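Local coordinates for protein methanogen homoaconitase large subunit (Methanocaldococcus jannaschii, PDB 4KP2) that forms the iron-sulfur subunit of a hydro-lyase that interconverts (R)-homocitrate and homoisocitrate through cis-homoaconitate in 2-oxosuberate biosynthesis, at residues 201-212 with 232-242; 243-252 with 263-273. One frame throughout, in Å; residues are numbered along the deposited sequence.

Both contacts belong to one continuous part of the aconitase-family fold, and their centres lie about 23 Å apart. Interaction 1 comes first: strand 208-213 pairs in parallel with strand 239-242 in a mixed sheet that also holds strands 42-46, 167-180 and 282-286. Strand 239-242 then runs straight into the 243-252 segment, so interaction 2 starts where interaction 1 ends and joins helix 246-254 to helix 260-267 and the extended chain after it. The two touch where E211 OE2 packs on V273 CG1 at 4.0 Å. Helix 24-33 contacts both. Interaction 1 approaches the predicted cluster cysteines through E234; interaction 2 lies away from them.

Interaction 1 (201-212 with 232-242); sequences GRRGATYMAIEY and AIEMGGKTGVI
With CG beside its backbone N (chi1 -67°) and the chain bent at chi3, M235 brings its CE within 3.5 Å of the Y212 OH, the two side chains coming from opposite directions. I210 places CG1 beside its own N as well, which brings that carbon 4.1 Å from A232 CB and carries CD1 to M235 CE. The other branch, I210 CG2, lies over one face of the Y212 ring toward its rim, while I242 CG1 packs 3.6 Å from Y212 CB. Strands 208-212 and 239-242, which carry I210, Y212 and I242, pair in parallel at 27° as the two strands of a beta-alpha-beta crossover, with helices 215-219 and 222-230 between them. Both backbone polar atoms of I210 are bonded to the neighbouring strand: its N donates to T239 O in the carbonyl plane, and its O receives V241 N at 2.6 Å in an almost straight bond (175°). Y212 N reaches V241 O at 3.2 Å, tilted from the carbonyl plane. On the other face A209 CB meets T239 CG2, and R177 pairs with E211. Before the strands, G236 packs against the 202-206 loop, where T206 CA approaches G236 O at 3.2 Å in a CA-H...O contact. Helix 189-200 packs on the M235 side chain, and H140 bonds E234, whose side chain lies about 10 Å from that of C323, a predicted cluster ligand.

Interaction 2 (243-252 with 263-273); sequences EADEITYDYL and IAKLKKERITV
A hairpin of two consecutive helices, running roughly antiparallel within the aconitase-family fold, brings the start of helix 246-254 against the end of helix 260-267 and the extended chain that follows, with Y249 filling the interface. The short segments 246-252 and 263-267 run at 144° to one another, 10.8 Å apart at their closest, a spacing bridged by side chains. K267 CG lies over one face of the Y249 ring, a CH-pi contact 4.0 Å from the ring centroid, while L266 CB approaches Y249 CE1 and I263 CG1 packs on Y249 CB. Y249 OH ends against the aliphatic part of R270, 3.5 Å from R270 CB. Farther along the helix, L252 CD1 and L266 CD1 close the apolar side of the contact.

At the exposed edge E246 binds two cations in a salt-bridge network, one at each carboxylate oxygen. E246 OE2 takes K267 NZ at 2.9 Å on the syn side, somewhat out of the carboxylate plane; bends at chi3 and chi4 of K267 turn the amine back toward it. E246 OE1 meets R270 NH1 through a weak bond of 3.3 Å, with carboxylate and guanidinium planes 53° apart. D245 CA sits over one face of the R270 guanidinium. D245 itself is the N-cap of helix 246-254, its OD1 capping T248 N through a weak bond and accepting from T248 OG1, while R225 pairs with the same oxygen. In the chain leading into helix 246-254, E243 lies aslant T272, with T272 CG2 3.3 Å from E243 OE2, and V273 N donates to E243 OE1 at 2.9 Å from above the carboxylate plane.

Interaction 1 (201-212 with 232-242)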
loop_
_atom_site.group_PDB
_atom_site.type_symbol
_atom_site.label_atom_id
_atom_site.label_comp_id
_atom_site.label_asym_id
_atom_site.label_seq_id
_atom_site.Cartn_x
_atom_site.Cartn_y
_atom_site.Cartn_z
ATOM N N GLY A 201 -6.158 -34.302 -0.211
ATOM C CA GLY A 201 -5.334 -34.077 0.963
ATOM C C GLY A 201 -4.182 -33.138 0.668
ATOM O O GLY A 201 -3.879 -32.863 -0.491
ATOM N N ARG A 202 -3.534 -32.646 1.720
ATOM C CA ARG A 202 -2.421 -31.715 1.564
ATOM C C ARG A 202 -1.151 -32.425 1.107
ATOM O O ARG A 202 -0.164 -31.781 0.753
ATOM C CB ARG A 202 -2.157 -30.961 2.869
ATOM C CG ARG A 202 -1.857 -31.856 4.061
ATOM C CD ARG A 202 -1.435 -31.035 5.272
ATOM N NE ARG A 202 -1.420 -31.826 6.498
ATOM C CZ ARG A 202 -2.353 -31.756 7.443
ATOM N NH1 ARG A 202 -2.264 -32.515 8.525
ATOM N NH2 ARG A 202 -3.375 -30.923 7.311
ATOM N N ARG A 203 -1.182 -33.753 1.114
ATOM C CA ARG A 203 -0.023 -34.541 0.719
ATOM C C ARG A 203 -0.441 -35.716 -0.157
ATOM O O ARG A 203 0.354 -36.618 -0.421
ATOM C CB ARG A 203 0.713 -35.052 1.957
ATOM C CG ARG A 203 2.228 -35.025 1.844
ATOM C CD ARG A 203 2.870 -35.682 3.056
ATOM N NE ARG A 203 4.273 -35.310 3.209
ATOM C CZ ARG A 203 4.700 -34.326 3.994
ATOM N NH1 ARG A 203 3.831 -33.615 4.699
ATOM N NH2 ARG A 203 5.995 -34.053 4.077
ATOM N N GLY A 204 -1.691 -35.700 -0.612
ATOM C CA GLY A 204 -2.229 -36.791 -1.403
ATOM C C GLY A 204 -1.956 -36.661 -2.889
ATOM O O GLY A 204 -2.646 -37.263 -3.709
ATOM N N ALA A 205 -0.945 -35.873 -3.239
ATOM C CA ALA A 205 -0.594 -35.667 -4.638
ATOM C C ALA A 205 0.897 -35.400 -4.798
ATOM O O ALA A 205 1.332 -34.858 -5.814
ATOM C CB ALA A 205 -1.404 -34.523 -5.222
ATOM N N THR A 206 1.675 -35.787 -3.793
ATOM C CA THR A 206 3.114 -35.549 -3.796
ATOM C C THR A 206 3.793 -36.304 -4.936
ATOM O O THR A 206 3.436 -37.444 -5.238
ATOM C CB THR A 206 3.755 -35.943 -2.452
ATOM O OG1 THR A 206 2.928 -35.487 -1.374
ATOM C CG2 THR A 206 5.138 -35.324 -2.318
ATOM N N TYR A 207 4.763 -35.646 -5.570
ATOM C CA TYR A 207 5.486 -36.190 -6.719
ATOM C C TYR A 207 4.567 -36.490 -7.903
ATOM O O TYR A 207 4.919 -37.273 -8.786
ATOM C CB TYR A 207 6.268 -37.456 -6.343
ATOM C CG TYR A 207 6.979 -37.388 -5.009
ATOM C CD1 TYR A 207 8.061 -36.537 -4.818
ATOM C CD2 TYR A 207 6.579 -38.189 -3.947
ATOM C CE1 TYR A 207 8.716 -36.477 -3.602
ATOM C CE2 TYR A 207 7.228 -38.137 -2.729
ATOM C CZ TYR A 207 8.295 -37.280 -2.561
ATOM O OH TYR A 207 8.944 -37.225 -1.349
ATOM N N MET A 208 3.392 -35.868 -7.921
ATOM C CA MET A 208 2.407 -36.138 -8.964
ATOM C C MET A 208 1.826 -34.857 -9.549
ATOM O O MET A 208 1.941 -33.784 -8.957
ATOM C CB MET A 208 1.282 -37.020 -8.420
ATOM C CG MET A 208 1.733 -38.396 -7.959
ATOM S SD MET A 208 0.387 -39.353 -7.243
ATOM C CE MET A 208 -0.782 -39.346 -8.598
ATOM N N ALA A 209 1.200 -34.982 -10.714
ATOM C CA ALA A 209 0.600 -33.842 -11.394
ATOM C C ALA A 209 -0.921 -33.892 -11.317
ATOM O O ALA A 209 -1.515 -34.970 -11.315
ATOM C CB ALA A 209 1.055 -33.791 -12.844
ATOM N N ILE A 210 -1.546 -32.721 -11.258
ATOM C CA ILE A 210 -2.998 -32.632 -11.181
ATOM C C ILE A 210 -3.594 -32.313 -12.545
ATOM O O ILE A 210 -3.200 -31.344 -13.193
ATOM C CB ILE A 210 -3.446 -31.542 -10.191
ATOM C CG1 ILE A 210 -2.640 -31.623 -8.893
ATOM C CG2 ILE A 210 -4.934 -31.663 -9.913
ATOM C CD1 ILE A 210 -3.005 -32.798 -8.021
ATOM N N GLU A 211 -4.547 -33.129 -12.980
ATOM C CA GLU A 211 -5.216 -32.900 -14.255
ATOM C C GLU A 211 -6.709 -32.668 -14.057
ATOM O O GLU A 211 -7.466 -33.607 -13.805
ATOM C CB GLU A 211 -4.988 -34.078 -15.203
ATOM C CG GLU A 211 -5.666 -33.927 -16.555
ATOM C CD GLU A 211 -5.301 -35.037 -17.520
ATOM O OE1 GLU A 211 -4.251 -35.682 -17.314
ATOM O OE2 GLU A 211 -6.065 -35.265 -18.482
ATOM N N TYR A 212 -7.126 -31.412 -14.169
ATOM C CA TYR A 212 -8.531 -31.062 -14.008
ATOM C C TYR A 212 -9.304 -31.258 -15.306
ATOM O O TYR A 212 -8.833 -30.893 -16.385
ATOM C CB TYR A 212 -8.680 -29.616 -13.533
ATOM C CG TYR A 212 -8.043 -29.330 -12.193
ATOM C CD1 TYR A 212 -8.694 -29.652 -11.009
ATOM C CD2 TYR A 212 -6.795 -28.727 -12.112
ATOM C CE1 TYR A 212 -8.117 -29.388 -9.781
ATOM C CE2 TYR A 212 -6.209 -28.459 -10.892
ATOM C CZ TYR A 212 -6.874 -28.790 -9.730
ATOM O OH TYR A 212 -6.287 -28.522 -8.514
ATOM N N ALA A 232 -2.400 -26.334 -6.536
ATOM C CA ALA A 232 -1.906 -27.680 -6.799
ATOM C C ALA A 232 -0.832 -28.081 -5.792
ATOM O O ALA A 232 -0.804 -29.218 -5.320
ATOM C CB ALA A 232 -1.372 -27.783 -8.218
ATOM N N ILE A 233 0.047 -27.139 -5.467
ATOM C CA ILE A 233 1.135 -27.387 -4.527
ATOM C C ILE A 233 0.603 -27.592 -3.107
ATOM O O ILE A 233 1.222 -28.275 -2.290
ATOM C CB ILE A 233 2.169 -26.236 -4.551
ATOM C CG1 ILE A 233 3.374 -26.561 -3.665
ATOM C CG2 ILE A 233 1.528 -24.922 -4.133
ATOM C CD1 ILE A 233 4.077 -27.843 -4.047
ATOM N N GLU A 234 -0.561 -27.013 -2.825
ATOM C CA GLU A 234 -1.170 -27.118 -1.504
ATOM C C GLU A 234 -1.639 -28.540 -1.219
ATOM O O GLU A 234 -1.896 -28.902 -0.072
ATOM C CB GLU A 234 -2.339 -26.140 -1.375
ATOM C CG GLU A 234 -1.984 -24.705 -1.736
ATOM C CD GLU A 234 -0.910 -24.121 -0.837
ATOM O OE1 GLU A 234 -0.823 -24.533 0.339
ATOM O OE2 GLU A 234 -0.152 -23.248 -1.308
ATOM N N MET A 235 -1.752 -29.340 -2.274
ATOM C CA MET A 235 -2.107 -30.746 -2.142
ATOM C C MET A 235 -0.871 -31.624 -2.292
ATOM O O MET A 235 -0.969 -32.849 -2.356
ATOM C CB MET A 235 -3.155 -31.133 -3.186
ATOM C CG MET A 235 -4.503 -30.473 -2.969
ATOM S SD MET A 235 -5.659 -30.779 -4.318
ATOM C CE MET A 235 -4.847 -29.915 -5.658
ATOM N N GLY A 236 0.293 -30.985 -2.348
ATOM C CA GLY A 236 1.548 -31.693 -2.512
ATOM C C GLY A 236 1.896 -31.901 -3.971
ATOM O O GLY A 236 2.982 -32.381 -4.298
ATOM N N GLY A 237 0.969 -31.531 -4.851
ATOM C CA GLY A 237 1.134 -31.728 -6.279
ATOM C C GLY A 237 2.338 -31.021 -6.866
ATOM O O GLY A 237 2.654 -29.892 -6.490
ATOM N N LYS A 238 3.014 -31.695 -7.791
ATOM C CA LYS A 238 4.159 -31.114 -8.475
ATOM C C LYS A 238 3.684 -29.989 -9.383
ATOM O O LYS A 238 4.356 -28.969 -9.530
ATOM C CB LYS A 238 4.890 -32.180 -9.288
ATOM C CG LYS A 238 6.225 -31.725 -9.852
ATOM C CD LYS A 238 7.195 -31.370 -8.737
ATOM C CE LYS A 238 8.548 -30.953 -9.293
ATOM N NZ LYS A 238 9.513 -30.616 -8.210
ATOM N N THR A 239 2.518 -30.189 -9.988
ATOM C CA THR A 239 1.903 -29.181 -10.842
ATOM C C THR A 239 0.433 -29.502 -11.080
ATOM O O THR A 239 -0.007 -30.637 -10.887
ATOM C CB THR A 239 2.612 -29.070 -12.208
ATOM O OG1 THR A 239 2.049 -27.986 -12.955
ATOM C CG2 THR A 239 2.458 -30.361 -13.000
ATOM N N GLY A 240 -0.323 -28.492 -11.496
ATOM C CA GLY A 240 -1.714 -28.678 -11.860
ATOM C C GLY A 240 -1.937 -28.184 -13.273
ATOM O O GLY A 240 -1.643 -27.031 -13.582
ATOM N N VAL A 241 -2.452 -29.052 -14.137
ATOM C CA VAL A 241 -2.610 -28.707 -15.547
ATOM C C VAL A 241 -4.045 -28.900 -16.043
ATOM O O VAL A 241 -4.729 -29.851 -15.661
ATOM C CB VAL A 241 -1.612 -29.498 -16.433
ATOM C CG1 VAL A 241 -1.929 -30.987 -16.418
ATOM C CG2 VAL A 241 -1.603 -28.955 -17.856
ATOM N N ILE A 242 -4.497 -27.972 -16.882
ATOM C CA ILE A 242 -5.826 -28.041 -17.477
ATOM C C ILE A 242 -5.730 -27.988 -18.999
ATOM O O ILE A 242 -5.013 -27.156 -19.555
ATOM C CB ILE A 242 -6.728 -26.895 -16.974
ATOM C CG1 ILE A 242 -7.034 -27.078 -15.488
ATOM C CG2 ILE A 242 -8.023 -26.833 -17.768
ATOM C CD1 ILE A 242 -7.965 -26.036 -14.923
#

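Interaction 2 (243-252 with 263-273)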
loop_
_atom_site.group_PDB
_atom_site.type_symbol
_atom_site.label_atom_id
_atom_site.label_comp_id
_atom_site.label_asym_id
_atom_site.label_seq_id
_atom_site.Cartn_x
_atom_site.Cartn_y
_atom_site.Cartn_z
ATOM N N GLU A 243 -6.455 -28.886 -19.663
ATOM C CA GLU A 243 -6.454 -28.967 -21.119
ATOM C C GLU A 243 -6.908 -27.658 -21.758
ATOM O O GLU A 243 -7.902 -27.062 -21.342
ATOM C CB GLU A 243 -7.347 -30.120 -21.577
ATOM C CG GLU A 243 -7.335 -30.375 -23.074
ATOM C CD GLU A 243 -8.175 -31.575 -23.461
ATOM O OE1 GLU A 243 -7.783 -32.711 -23.121
ATOM O OE2 GLU A 243 -9.232 -31.380 -24.099
ATOM N N ALA A 244 -6.168 -27.216 -22.770
ATOM C CA ALA A 244 -6.452 -25.954 -23.441
ATOM C C ALA A 244 -7.612 -26.085 -24.422
ATOM O O ALA A 244 -7.714 -27.071 -25.151
ATOM C CB ALA A 244 -5.211 -25.445 -24.155
ATOM N N ASP A 245 -8.483 -25.083 -24.434
ATOM C CA ASP A 245 -9.626 -25.077 -25.336
ATOM C C ASP A 245 -9.874 -23.677 -25.883
ATOM O O ASP A 245 -9.026 -22.796 -25.758
ATOM C CB ASP A 245 -10.875 -25.592 -24.621
ATOM C CG ASP A 245 -11.315 -24.685 -23.490
ATOM O OD1 ASP A 245 -10.458 -23.965 -22.935
ATOM O OD2 ASP A 245 -12.517 -24.694 -23.154
ATOM N N GLU A 246 -11.045 -23.481 -26.482
ATOM C CA GLU A 246 -11.402 -22.199 -27.083
ATOM C C GLU A 246 -11.425 -21.063 -26.065
ATOM O O GLU A 246 -11.101 -19.921 -26.392
ATOM C CB GLU A 246 -12.756 -22.295 -27.788
ATOM C CG GLU A 246 -12.669 -22.305 -29.306
ATOM C CD GLU A 246 -11.975 -23.539 -29.848
ATOM O OE1 GLU A 246 -11.997 -24.587 -29.168
ATOM O OE2 GLU A 246 -11.407 -23.460 -30.959
ATOM N N ILE A 247 -11.810 -21.382 -24.835
ATOM C CA ILE A 247 -11.848 -20.391 -23.764
ATOM C C ILE A 247 -10.439 -19.895 -23.458
ATOM O O ILE A 247 -10.234 -18.717 -23.153
ATOM C CB ILE A 247 -12.490 -20.968 -22.489
ATOM C CG1 ILE A 247 -13.903 -21.470 -22.791
ATOM C CG2 ILE A 247 -12.523 -19.925 -21.380
ATOM C CD1 ILE A 247 -14.636 -21.993 -21.579
ATOM N N THR A 248 -9.470 -20.799 -23.554
ATOM C CA THR A 248 -8.073 -20.452 -23.328
ATOM C C THR A 248 -7.574 -19.492 -24.405
ATOM O O THR A 248 -6.845 -18.543 -24.112
ATOM C CB THR A 248 -7.177 -21.707 -23.306
ATOM O OG1 THR A 248 -7.673 -22.636 -22.335
ATOM C CG2 THR A 248 -5.742 -21.336 -22.959
ATOM N N TYR A 249 -7.974 -19.738 -25.649
ATOM C CA TYR A 249 -7.556 -18.893 -26.762
ATOM C C TYR A 249 -8.216 -17.516 -26.706
ATOM O O TYR A 249 -7.618 -16.519 -27.109
ATOM C CB TYR A 249 -7.861 -19.566 -28.101
ATOM C CG TYR A 249 -7.211 -20.920 -28.275
ATOM C CD1 TYR A 249 -5.831 -21.063 -28.206
ATOM C CD2 TYR A 249 -7.975 -22.053 -28.522
ATOM C CE1 TYR A 249 -5.233 -22.300 -28.366
ATOM C CE2 TYR A 249 -7.387 -23.292 -28.683
ATOM C CZ TYR A 249 -6.016 -23.410 -28.606
ATOM O OH TYR A 249 -5.426 -24.643 -28.768
ATOM N N ASP A 250 -9.448 -17.469 -26.206
ATOM C CA ASP A 250 -10.179 -16.212 -26.089
ATOM C C ASP A 250 -9.501 -15.275 -25.096
ATOM O O ASP A 250 -9.515 -14.056 -25.267
ATOM C CB ASP A 250 -11.628 -16.465 -25.669
ATOM C CG ASP A 250 -12.429 -17.182 -26.738
ATOM O OD1 ASP A 250 -12.106 -17.022 -27.933
ATOM O OD2 ASP A 250 -13.384 -17.904 -26.383
ATOM N N TYR A 251 -8.910 -15.855 -24.055
ATOM C CA TYR A 251 -8.189 -15.087 -23.051
ATOM C C TYR A 251 -6.904 -14.511 -23.634
ATOM O O TYR A 251 -6.463 -13.430 -23.246
ATOM C CB TYR A 251 -7.868 -15.970 -21.846
ATOM C CG TYR A 251 -7.024 -15.299 -20.786
ATOM C CD1 TYR A 251 -7.598 -14.458 -19.842
ATOM C CD2 TYR A 251 -5.651 -15.516 -20.723
ATOM C CE1 TYR A 251 -6.828 -13.845 -18.870
ATOM C CE2 TYR A 251 -4.877 -14.907 -19.757
ATOM C CZ TYR A 251 -5.469 -14.074 -18.832
ATOM O OH TYR A 251 -4.697 -13.468 -17.868
ATOM N N LEU A 252 -6.309 -15.242 -24.572
ATOM C CA LEU A 252 -5.073 -14.806 -25.208
ATOM C C LEU A 252 -5.345 -13.729 -26.253
ATOM O O LEU A 252 -4.418 -13.113 -26.778
ATOM C CB LEU A 252 -4.344 -15.994 -25.837
ATOM C CG LEU A 252 -3.976 -17.125 -24.874
ATOM C CD1 LEU A 252 -3.238 -18.236 -25.602
ATOM C CD2 LEU A 252 -3.146 -16.591 -23.719
ATOM N N ILE A 263 -4.271 -17.337 -33.437
ATOM C CA ILE A 263 -4.990 -18.339 -32.659
ATOM C C ILE A 263 -5.026 -19.662 -33.420
ATOM O O ILE A 263 -4.908 -20.738 -32.830
ATOM C CB ILE A 263 -6.418 -17.856 -32.305
ATOM C CG1 ILE A 263 -6.434 -17.209 -30.919
ATOM C CG2 ILE A 263 -7.416 -19.002 -32.339
ATOM C CD1 ILE A 263 -5.511 -16.020 -30.775
ATOM N N ALA A 264 -5.166 -19.569 -34.738
ATOM C CA ALA A 264 -5.153 -20.744 -35.597
ATOM C C ALA A 264 -3.786 -21.419 -35.559
ATOM O O ALA A 264 -3.683 -22.641 -35.666
ATOM C CB ALA A 264 -5.515 -20.358 -37.021
ATOM N N LYS A 265 -2.739 -20.613 -35.407
ATOM C CA LYS A 265 -1.378 -21.129 -35.328
ATOM C C LYS A 265 -1.126 -21.864 -34.016
ATOM O O LYS A 265 -0.208 -22.678 -33.920
ATOM C CB LYS A 265 -0.365 -19.996 -35.497
ATOM C CG LYS A 265 -0.231 -19.505 -36.924
ATOM C CD LYS A 265 0.678 -18.292 -37.007
ATOM C CE LYS A 265 1.026 -17.971 -38.450
ATOM N NZ LYS A 265 -0.192 -17.830 -39.294
ATOM N N LEU A 266 -1.942 -21.572 -33.010
ATOM C CA LEU A 266 -1.820 -22.236 -31.719
ATOM C C LEU A 266 -2.672 -23.499 -31.680
ATOM O O LEU A 266 -2.360 -24.449 -30.962
ATOM C CB LEU A 266 -2.226 -21.293 -30.586
ATOM C CG LEU A 266 -1.387 -20.024 -30.430
ATOM C CD1 LEU A 266 -1.860 -19.219 -29.229
ATOM C CD2 LEU A 266 0.090 -20.366 -30.305
ATOM N N LYS A 267 -3.749 -23.504 -32.459
ATOM C CA LYS A 267 -4.640 -24.657 -32.512
ATOM C C LYS A 267 -4.025 -25.808 -33.301
ATOM O O LYS A 267 -4.449 -26.955 -33.165
ATOM C CB LYS A 267 -5.994 -24.273 -33.109
ATOM C CG LYS A 267 -6.815 -23.340 -32.239
ATOM C CD LYS A 267 -8.192 -23.115 -32.834
ATOM C CE LYS A 267 -8.958 -24.422 -32.950
ATOM N NZ LYS A 267 -9.133 -25.080 -31.625
ATOM N N LYS A 268 -3.028 -25.501 -34.123
ATOM C CA LYS A 268 -2.348 -26.535 -34.893
ATOM C C LYS A 268 -1.407 -27.328 -33.993
ATOM O O LYS A 268 -0.913 -28.389 -34.373
ATOM C CB LYS A 268 -1.576 -25.931 -36.066
ATOM C CG LYS A 268 -0.197 -25.412 -35.709
ATOM C CD LYS A 268 0.605 -25.108 -36.962
ATOM C CE LYS A 268 2.025 -24.699 -36.620
ATOM N NZ LYS A 268 2.847 -24.469 -37.840
ATOM N N GLU A 269 -1.166 -26.802 -32.797
ATOM C CA GLU A 269 -0.331 -27.477 -31.815
ATOM C C GLU A 269 -1.150 -27.821 -30.577
ATOM O O GLU A 269 -0.594 -28.092 -29.511
ATOM C CB GLU A 269 0.859 -26.598 -31.431
ATOM C CG GLU A 269 1.701 -26.141 -32.613
ATOM C CD GLU A 269 2.407 -27.286 -33.314
ATOM O OE1 GLU A 269 2.650 -28.327 -32.666
ATOM O OE2 GLU A 269 2.717 -27.147 -34.516
ATOM N N ARG A 270 -2.470 -27.808 -30.727
ATOM C CA ARG A 270 -3.374 -28.110 -29.622
ATOM C C ARG A 270 -3.238 -29.561 -29.172
ATOM O O ARG A 270 -3.191 -30.476 -29.994
ATOM C CB ARG A 270 -4.822 -27.813 -30.019
ATOM C CG ARG A 270 -5.847 -28.156 -28.946
ATOM C CD ARG A 270 -7.250 -27.748 -29.367
ATOM N NE ARG A 270 -8.254 -28.142 -28.382
ATOM C CZ ARG A 270 -9.546 -27.845 -28.470
ATOM N NH1 ARG A 270 -10.000 -27.143 -29.501
ATOM N NH2 ARG A 270 -10.384 -28.250 -27.526
ATOM N N ILE A 271 -3.175 -29.761 -27.859
ATOM C CA ILE A 271 -3.043 -31.097 -27.292
ATOM C C ILE A 271 -4.305 -31.517 -26.543
ATOM O O ILE A 271 -4.705 -30.878 -25.571
ATOM C CB ILE A 271 -1.833 -31.188 -26.348
ATOM C CG1 ILE A 271 -0.538 -30.923 -27.120
ATOM C CG2 ILE A 271 -1.784 -32.551 -25.677
ATOM C CD1 ILE A 271 0.713 -31.069 -26.284
ATOM N N THR A 272 -4.923 -32.600 -27.003
ATOM C CA THR A 272 -6.164 -33.089 -26.414
ATOM C C THR A 272 -5.956 -34.474 -25.807
ATOM O O THR A 272 -5.082 -35.223 -26.241
ATOM C CB THR A 272 -7.280 -33.160 -27.471
ATOM O OG1 THR A 272 -7.195 -32.021 -28.336
ATOM C CG2 THR A 272 -8.652 -33.194 -26.812
ATOM N N VAL A 273 -6.761 -34.808 -24.803
ATOM C CA VAL A 273 -6.667 -36.102 -24.134
ATOM C C VAL A 273 -7.967 -36.892 -24.251
ATOM O O VAL A 273 -9.044 -36.384 -23.940
ATOM C CB VAL A 273 -6.325 -35.934 -22.640
ATOM C CG1 VAL A 273 -6.434 -37.266 -21.910
ATOM C CG2 VAL A 273 -4.936 -35.340 -22.478
#